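Local coordinates for phosphotriesterase homology protein (Escherichia coli, PDB 1BF6) that hydrolyses phosphorylated glyceryl acetates, and also aromatic acetates and propionates, with the help of two zinc ions, at residues Y7-E12 / N40-R45; L66-M69 / G73-V76. One frame throughout, in Å; residues are numbered along the deposited sequence.

Interaction 1. Residues Y7-E12 / N40-R45; sequences YTLAHE and NDLMTR. With ZN (zinc ion), chain C.
Leu9 and Leu42 meet tip to tip. Methyl CD2 of Leu9 lies 3.8 Å from CD1 of Leu42. The same Leu9 CD2 is 4.0 Å from the other methyl of Leu42, CD2, so one methyl faces the fork of its partner. Leu9 reaches this position with an irregular first torsion: its chi1 of -94° is well off a staggered value. Val47 of strand 47-52 touches both leucines, and Leu260 adds to the packing on Leu9.

The second touch is at the start of the strand. The Tyr7 ring turns an edge to the backbone of Arg45. Arg45 O lies near the ring plane, 3.5 Å from Tyr7 CD2 and equally far from Tyr7 CE2. The slightly positive ring edge probably suits the carbonyl oxygen, although this is no hydrogen bond. Tyr7 OH is hydrogen-bonded to Asp279, a beta-D-glucose-binding residue. That bond ties down the hydroxyl end, while the edge only rests near Arg45 O.

Strand 7-12 and helix 32-44 form the first beta-alpha unit of the TIM barrel of the phosphotriesterase family. The strand belongs to the barrel wall, and the helix packs outside it. The helix ends next to Tyr7: Arg45 N bonds to Leu42 O at 3.0 Å, and Thr44 OG1 bonds to Asp41 O at 3.0 Å. Asp41 also forms a salt bridge with Lys250.

Further along, the strand turns a corner at Ala10 and His11 and enters the active site. There the His11 imidazole is swung away from the backbone N of its own residue, with chi1 at -172°, and its NE2 binds zinc at 2.3 Å. His13, Glu124 and Asp242 complete that site.

Interaction 2. Residues L66-M69 / G73-V76; sequences LDVM and GINV
The side chain of Met69 lies against the backbone of Ile74 to Val76 as helix 62-72 gives way to strand 75-80. This is the return half of a beta-alpha-beta unit in the TIM barrel. Met69 CG sits 3.3 Å from Ile74 O and 3.7 Å from Val76 CG2, and the side chains of Met69 and Val76 cross obliquely. The sulfur goes further and accepts a weak but fairly straight hydrogen bond from Val76 N, at 3.3 Å and 163°. With chi2 at -163° the chain is extended as far as SD, which carries the sulfur to the strand; the next torsion bends CE aside. With an alanine in place of Met69, Val76 N would probably lose its sulfur partner, and Val76 CG2 its packing against CG.

Gly73 leaves the helix with a positive phi of 85°, where a CB would jam against the preceding carbonyl oxygen. Its N bonds to Met69 O at 2.8 Å. Beside this, Val68 CG1 packs on Ile74 CG2 at 4.2 Å.

Met39 of helix 32-44 touches both Val68 and Ile74. Strand 47-52 backs the other segment: Val47 and Val50 touch Ile74, and Glu52 touches Val76. At the helix end, Val68 O is hydrogen-bonded to Thr72 OG1.

How the interactions relate
From the N terminus, strand 7-12 comes first. The chain then runs out to helix 32-44, whose end packs back on that strand and closes the longer loop, interaction 1. Strand 47-52 follows and leads to helix 62-72. Interaction 2 closes a tight turn from this helix into strand 75-80. The two contacts are in series and neither nests nor crosses. Both reach the same parallel sheet, where strand 47-52 lies between 7-12 and 75-80. They also touch directly. Met43 CE packs 3.8 Å from Gly73 C, and Leu42 CD1 approaches Ile74 CD1. Helix 32-44 thus meets the turn that leads into strand 75-80.

Interaction 1. Residues Y7-E12 / N40-R45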
ATOM      1  N   TYR A   7     -14.834   4.772  -2.129  1.00  8.71           N
ATOM      2  CA  TYR A   7     -13.928   3.815  -1.506  1.00  8.51           C
ATOM      3  C   TYR A   7     -12.481   4.007  -1.968  1.00  7.14           C
ATOM      4  O   TYR A   7     -12.223   4.530  -3.059  1.00  8.54           O
ATOM      5  CB  TYR A   7     -14.353   2.385  -1.836  1.00  9.86           C
ATOM      6  CG  TYR A   7     -15.679   1.953  -1.239  1.00 10.88           C
ATOM      7  CD1 TYR A   7     -16.071   2.378   0.036  1.00 10.53           C
ATOM      8  CD2 TYR A   7     -16.502   1.055  -1.915  1.00 11.20           C
ATOM      9  CE1 TYR A   7     -17.241   1.911   0.619  1.00 12.68           C
ATOM     10  CE2 TYR A   7     -17.671   0.585  -1.344  1.00 12.19           C
ATOM     11  CZ  TYR A   7     -18.036   1.012  -0.079  1.00 12.04           C
ATOM     12  OH  TYR A   7     -19.192   0.547   0.490  1.00 13.54           O
ATOM     13  N   THR A   8     -11.553   3.529  -1.146  1.00  7.89           N
ATOM     14  CA  THR A   8     -10.128   3.629  -1.438  1.00  6.63           C
ATOM     15  C   THR A   8      -9.433   2.285  -1.206  1.00  5.80           C
ATOM     16  O   THR A   8      -9.610   1.659  -0.152  1.00  6.35           O
ATOM     17  CB  THR A   8      -9.441   4.701  -0.516  1.00  6.10           C
ATOM     18  OG1 THR A   8      -9.991   5.995  -0.772  0.50  2.00           O
ATOM     19  CG2 THR A   8      -7.927   4.730  -0.749  0.50  2.38           C
ATOM     20  N   LEU A   9      -8.684   1.822  -2.212  1.00  7.90           N
ATOM     21  CA  LEU A   9      -7.895   0.587  -2.097  1.00  6.08           C
ATOM     22  C   LEU A   9      -6.548   1.143  -1.610  1.00  6.20           C
ATOM     23  O   LEU A   9      -5.868   1.856  -2.337  1.00  7.18           O
ATOM     24  CB  LEU A   9      -7.756  -0.108  -3.456  1.00 10.31           C
ATOM     25  CG  LEU A   9      -8.804  -1.194  -3.761  1.00 13.40           C
ATOM     26  CD1 LEU A   9     -10.216  -0.672  -3.578  1.00 14.67           C
ATOM     27  CD2 LEU A   9      -8.595  -1.736  -5.168  1.00 14.28           C
ATOM     28  N   ALA A  10      -6.209   0.825  -0.366  1.00  4.88           N
ATOM     29  CA  ALA A  10      -5.018   1.352   0.308  1.00  6.87           C
ATOM     30  C   ALA A  10      -3.631   0.905  -0.148  1.00  9.24           C
ATOM     31  O   ALA A  10      -2.636   1.516   0.245  1.00  6.07           O
ATOM     32  CB  ALA A  10      -5.155   1.123   1.815  1.00  4.37           C
ATOM     33  N   HIS A  11      -3.556  -0.135  -0.976  1.00  8.67           N
ATOM     34  CA  HIS A  11      -2.253  -0.654  -1.412  1.00  8.90           C
ATOM     35  C   HIS A  11      -2.367  -1.454  -2.697  1.00  8.36           C
ATOM     36  O   HIS A  11      -2.687  -2.641  -2.666  1.00  9.14           O
ATOM     37  CB  HIS A  11      -1.674  -1.554  -0.326  1.00  7.10           C
ATOM     38  CG  HIS A  11      -0.261  -1.979  -0.585  1.00 12.56           C
ATOM     39  ND1 HIS A  11       0.804  -1.632   0.224  1.00  9.52           N
ATOM     40  CD2 HIS A  11       0.265  -2.720  -1.597  1.00  7.70           C
ATOM     41  CE1 HIS A  11       1.916  -2.155  -0.294  1.00  9.97           C
ATOM     42  NE2 HIS A  11       1.639  -2.820  -1.394  1.00 10.84           N
ATOM     43  N   GLU A  12      -2.055  -0.809  -3.811  1.00  9.29           N
ATOM     44  CA  GLU A  12      -2.136  -1.444  -5.116  1.00  9.51           C
ATOM     45  C   GLU A  12      -0.995  -1.037  -6.034  1.00 11.77           C
ATOM     46  O   GLU A  12      -0.239  -0.101  -5.752  1.00 11.22           O
ATOM     47  CB  GLU A  12      -3.440  -1.037  -5.812  1.00  8.74           C
ATOM     48  CG  GLU A  12      -4.712  -1.433  -5.083  1.00 10.22           C
ATOM     49  CD  GLU A  12      -4.830  -2.922  -4.868  1.00  9.02           C
ATOM     50  OE1 GLU A  12      -4.248  -3.708  -5.649  1.00  8.68           O
ATOM     51  OE2 GLU A  12      -5.510  -3.318  -3.906  1.00 10.44           O
ATOM     52  N   ASN A  40     -12.416   0.678 -14.265  1.00 12.87           N
ATOM     53  CA  ASN A  40     -13.824   0.939 -14.565  1.00 14.24           C
ATOM     54  C   ASN A  40     -14.705   0.010 -13.722  1.00 13.91           C
ATOM     55  O   ASN A  40     -15.749   0.427 -13.218  1.00 13.74           O
ATOM     56  CB  ASN A  40     -14.124   0.736 -16.054  1.00 15.32           C
ATOM     57  CG  ASN A  40     -13.557   1.841 -16.926  1.00 17.76           C
ATOM     58  OD1 ASN A  40     -13.321   1.644 -18.120  1.00 20.40           O
ATOM     59  ND2 ASN A  40     -13.363   3.012 -16.347  1.00 17.22           N
ATOM     60  N   ASP A  41     -14.268  -1.240 -13.546  1.00 12.95           N
ATOM     61  CA  ASP A  41     -15.008  -2.212 -12.734  1.00 12.41           C
ATOM     62  C   ASP A  41     -15.034  -1.738 -11.276  1.00 13.71           C
ATOM     63  O   ASP A  41     -16.045  -1.860 -10.583  1.00 11.98           O
ATOM     64  CB  ASP A  41     -14.347  -3.599 -12.791  1.00 12.33           C
ATOM     65  CG  ASP A  41     -14.391  -4.236 -14.182  1.00 12.19           C
ATOM     66  OD1 ASP A  41     -14.986  -3.652 -15.117  1.00 14.00           O
ATOM     67  OD2 ASP A  41     -13.804  -5.328 -14.331  1.00 13.14           O
ATOM     68  N   LEU A  42     -13.898  -1.226 -10.808  1.00 11.70           N
ATOM     69  CA  LEU A  42     -13.812  -0.719  -9.447  1.00 11.69           C
ATOM     70  C   LEU A  42     -14.779   0.455  -9.256  1.00 10.31           C
ATOM     71  O   LEU A  42     -15.460   0.540  -8.235  1.00 10.74           O
ATOM     72  CB  LEU A  42     -12.382  -0.260  -9.126  1.00 11.10           C
ATOM     73  CG  LEU A  42     -11.309  -1.306  -8.828  1.00  8.43           C
ATOM     74  CD1 LEU A  42      -9.984  -0.580  -8.556  1.00  9.95           C
ATOM     75  CD2 LEU A  42     -11.704  -2.168  -7.643  1.00  8.12           C
ATOM     76  N   MET A  43     -14.833   1.338 -10.248  1.00 10.54           N
ATOM     77  CA  MET A  43     -15.691   2.527 -10.222  1.00 13.64           C
ATOM     78  C   MET A  43     -17.169   2.146 -10.044  1.00 15.08           C
ATOM     79  O   MET A  43     -17.901   2.812  -9.312  1.00 14.72           O
ATOM     80  CB  MET A  43     -15.522   3.340 -11.520  1.00 15.84           C
ATOM     81  CG  MET A  43     -14.136   3.964 -11.765  1.00 19.82           C
ATOM     82  SD  MET A  43     -13.867   5.461 -10.828  1.00 28.32           S
ATOM     83  CE  MET A  43     -14.624   6.661 -11.880  1.00 24.40           C
ATOM     84  N   THR A  44     -17.599   1.056 -10.683  1.00 15.16           N
ATOM     85  CA  THR A  44     -19.002   0.623 -10.571  1.00 15.37           C
ATOM     86  C   THR A  44     -19.366   0.142  -9.155  1.00 15.04           C
ATOM     87  O   THR A  44     -20.536   0.175  -8.755  1.00 15.61           O
ATOM     88  CB  THR A  44     -19.361  -0.460 -11.643  1.00 15.46           C
ATOM     89  OG1 THR A  44     -18.975  -1.751 -11.155  1.00 15.87           O
ATOM     90  CG2 THR A  44     -18.607  -0.211 -12.945  1.00 15.46           C
ATOM     91  N   ARG A  45     -18.362  -0.272  -8.388  1.00 12.46           N
ATOM     92  CA  ARG A  45     -18.577  -0.746  -7.024  1.00 12.97           C
ATOM     93  C   ARG A  45     -18.298   0.340  -5.975  1.00 10.64           C
ATOM     94  O   ARG A  45     -18.100   0.028  -4.797  1.00  9.12           O
ATOM     95  CB  ARG A  45     -17.690  -1.953  -6.717  1.00 17.45           C
ATOM     96  CG  ARG A  45     -17.780  -3.096  -7.691  1.00 24.92           C
ATOM     97  CD  ARG A  45     -19.061  -3.890  -7.550  1.00 27.02           C
ATOM     98  NE  ARG A  45     -19.051  -4.978  -8.520  1.00 31.21           N
ATOM     99  CZ  ARG A  45     -20.109  -5.398  -9.200  1.00 32.73           C
ATOM    100  NH1 ARG A  45     -21.299  -4.835  -9.018  1.00 34.96           N
ATOM    101  NH2 ARG A  45     -19.960  -6.345 -10.110  1.00 33.76           N
TER
HETATM  102 ZN    ZN C   1       2.834  -3.867  -3.026  1.00 12.00          ZN

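Interaction 2. Residues L66-M69 / G73-V76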
ATOM      1  N   LEU A  66      -1.181   8.696 -15.027  1.00 12.35           N
ATOM      2  CA  LEU A  66      -1.890   9.904 -15.455  1.00 12.83           C
ATOM      3  C   LEU A  66      -2.907   9.525 -16.529  1.00 13.31           C
ATOM      4  O   LEU A  66      -4.028  10.052 -16.559  1.00 12.60           O
ATOM      5  CB  LEU A  66      -0.916  10.929 -16.054  1.00 14.04           C
ATOM      6  CG  LEU A  66      -0.047  11.758 -15.099  1.00 15.49           C
ATOM      7  CD1 LEU A  66       0.973  12.553 -15.910  1.00 12.33           C
ATOM      8  CD2 LEU A  66      -0.932  12.690 -14.262  1.00 14.80           C
ATOM      9  N   ASP A  67      -2.490   8.622 -17.418  1.00 12.93           N
ATOM     10  CA  ASP A  67      -3.334   8.153 -18.510  1.00 13.92           C
ATOM     11  C   ASP A  67      -4.517   7.342 -17.996  1.00 12.51           C
ATOM     12  O   ASP A  67      -5.636   7.525 -18.475  1.00 14.60           O
ATOM     13  CB  ASP A  67      -2.522   7.326 -19.513  1.00 13.19           C
ATOM     14  CG  ASP A  67      -1.522   8.161 -20.300  1.00 15.29           C
ATOM     15  OD1 ASP A  67      -1.588   9.408 -20.255  1.00 15.30           O
ATOM     16  OD2 ASP A  67      -0.661   7.562 -20.966  1.00 16.18           O
ATOM     17  N   VAL A  68      -4.266   6.445 -17.036  1.00 13.74           N
ATOM     18  CA  VAL A  68      -5.330   5.625 -16.455  1.00 12.61           C
ATOM     19  C   VAL A  68      -6.393   6.547 -15.855  1.00 14.06           C
ATOM     20  O   VAL A  68      -7.580   6.346 -16.085  1.00 14.77           O
ATOM     21  CB  VAL A  68      -4.793   4.645 -15.374  1.00 12.71           C
ATOM     22  CG1 VAL A  68      -5.938   4.075 -14.550  1.00 13.29           C
ATOM     23  CG2 VAL A  68      -4.036   3.502 -16.033  1.00 11.09           C
ATOM     24  N   MET A  69      -5.959   7.575 -15.123  1.00 12.92           N
ATOM     25  CA  MET A  69      -6.881   8.542 -14.514  1.00 13.74           C
ATOM     26  C   MET A  69      -7.709   9.293 -15.560  1.00 14.28           C
ATOM     27  O   MET A  69      -8.911   9.516 -15.388  1.00 15.18           O
ATOM     28  CB  MET A  69      -6.113   9.567 -13.671  1.00 11.83           C
ATOM     29  CG  MET A  69      -5.502   9.026 -12.394  1.00 13.02           C
ATOM     30  SD  MET A  69      -5.061  10.377 -11.235  1.00 15.15           S
ATOM     31  CE  MET A  69      -3.367  10.685 -11.727  1.00 13.06           C
ATOM     32  N   GLY A  73     -11.266   8.115 -14.922  1.00 12.95           N
ATOM     33  CA  GLY A  73     -11.785   9.033 -13.924  1.00 11.86           C
ATOM     34  C   GLY A  73     -11.436   8.624 -12.503  1.00 13.06           C
ATOM     35  O   GLY A  73     -11.785   9.316 -11.543  1.00 11.73           O
ATOM     36  N   ILE A  74     -10.762   7.487 -12.343  1.00 11.82           N
ATOM     37  CA  ILE A  74     -10.385   7.067 -11.007  1.00 11.89           C
ATOM     38  C   ILE A  74      -9.229   7.973 -10.553  1.00 11.85           C
ATOM     39  O   ILE A  74      -8.565   8.599 -11.381  1.00  9.65           O
ATOM     40  CB  ILE A  74      -9.986   5.573 -10.953  1.00 12.35           C
ATOM     41  CG1 ILE A  74     -10.167   5.052  -9.520  1.00 12.39           C
ATOM     42  CG2 ILE A  74      -8.564   5.368 -11.498  1.00 13.23           C
ATOM     43  CD1 ILE A  74     -10.102   3.563  -9.379  1.00 14.16           C
ATOM     44  N   ASN A  75      -9.084   8.137  -9.241  1.00 12.47           N
ATOM     45  CA  ASN A  75      -8.006   8.964  -8.705  1.00 13.30           C
ATOM     46  C   ASN A  75      -6.874   8.076  -8.207  1.00 11.71           C
ATOM     47  O   ASN A  75      -7.084   7.167  -7.406  1.00 10.19           O
ATOM     48  CB  ASN A  75      -8.498   9.863  -7.567  1.00 14.69           C
ATOM     49  CG  ASN A  75      -7.398  10.779  -7.043  1.00 17.57           C
ATOM     50  OD1 ASN A  75      -7.021  10.717  -5.868  1.00 18.58           O
ATOM     51  ND2 ASN A  75      -6.869  11.628  -7.923  1.00 18.23           N
ATOM     52  N   VAL A  76      -5.665   8.350  -8.678  1.00 11.94           N
ATOM     53  CA  VAL A  76      -4.515   7.557  -8.273  1.00 11.67           C
ATOM     54  C   VAL A  76      -3.504   8.387  -7.475  1.00 11.06           C
ATOM     55  O   VAL A  76      -3.041   9.429  -7.946  1.00 12.86           O
ATOM     56  CB  VAL A  76      -3.793   6.962  -9.498  1.00 12.16           C
ATOM     57  CG1 VAL A  76      -2.561   6.194  -9.053  1.00 10.53           C
ATOM     58  CG2 VAL A  76      -4.740   6.046 -10.282  1.00 12.36           C
TER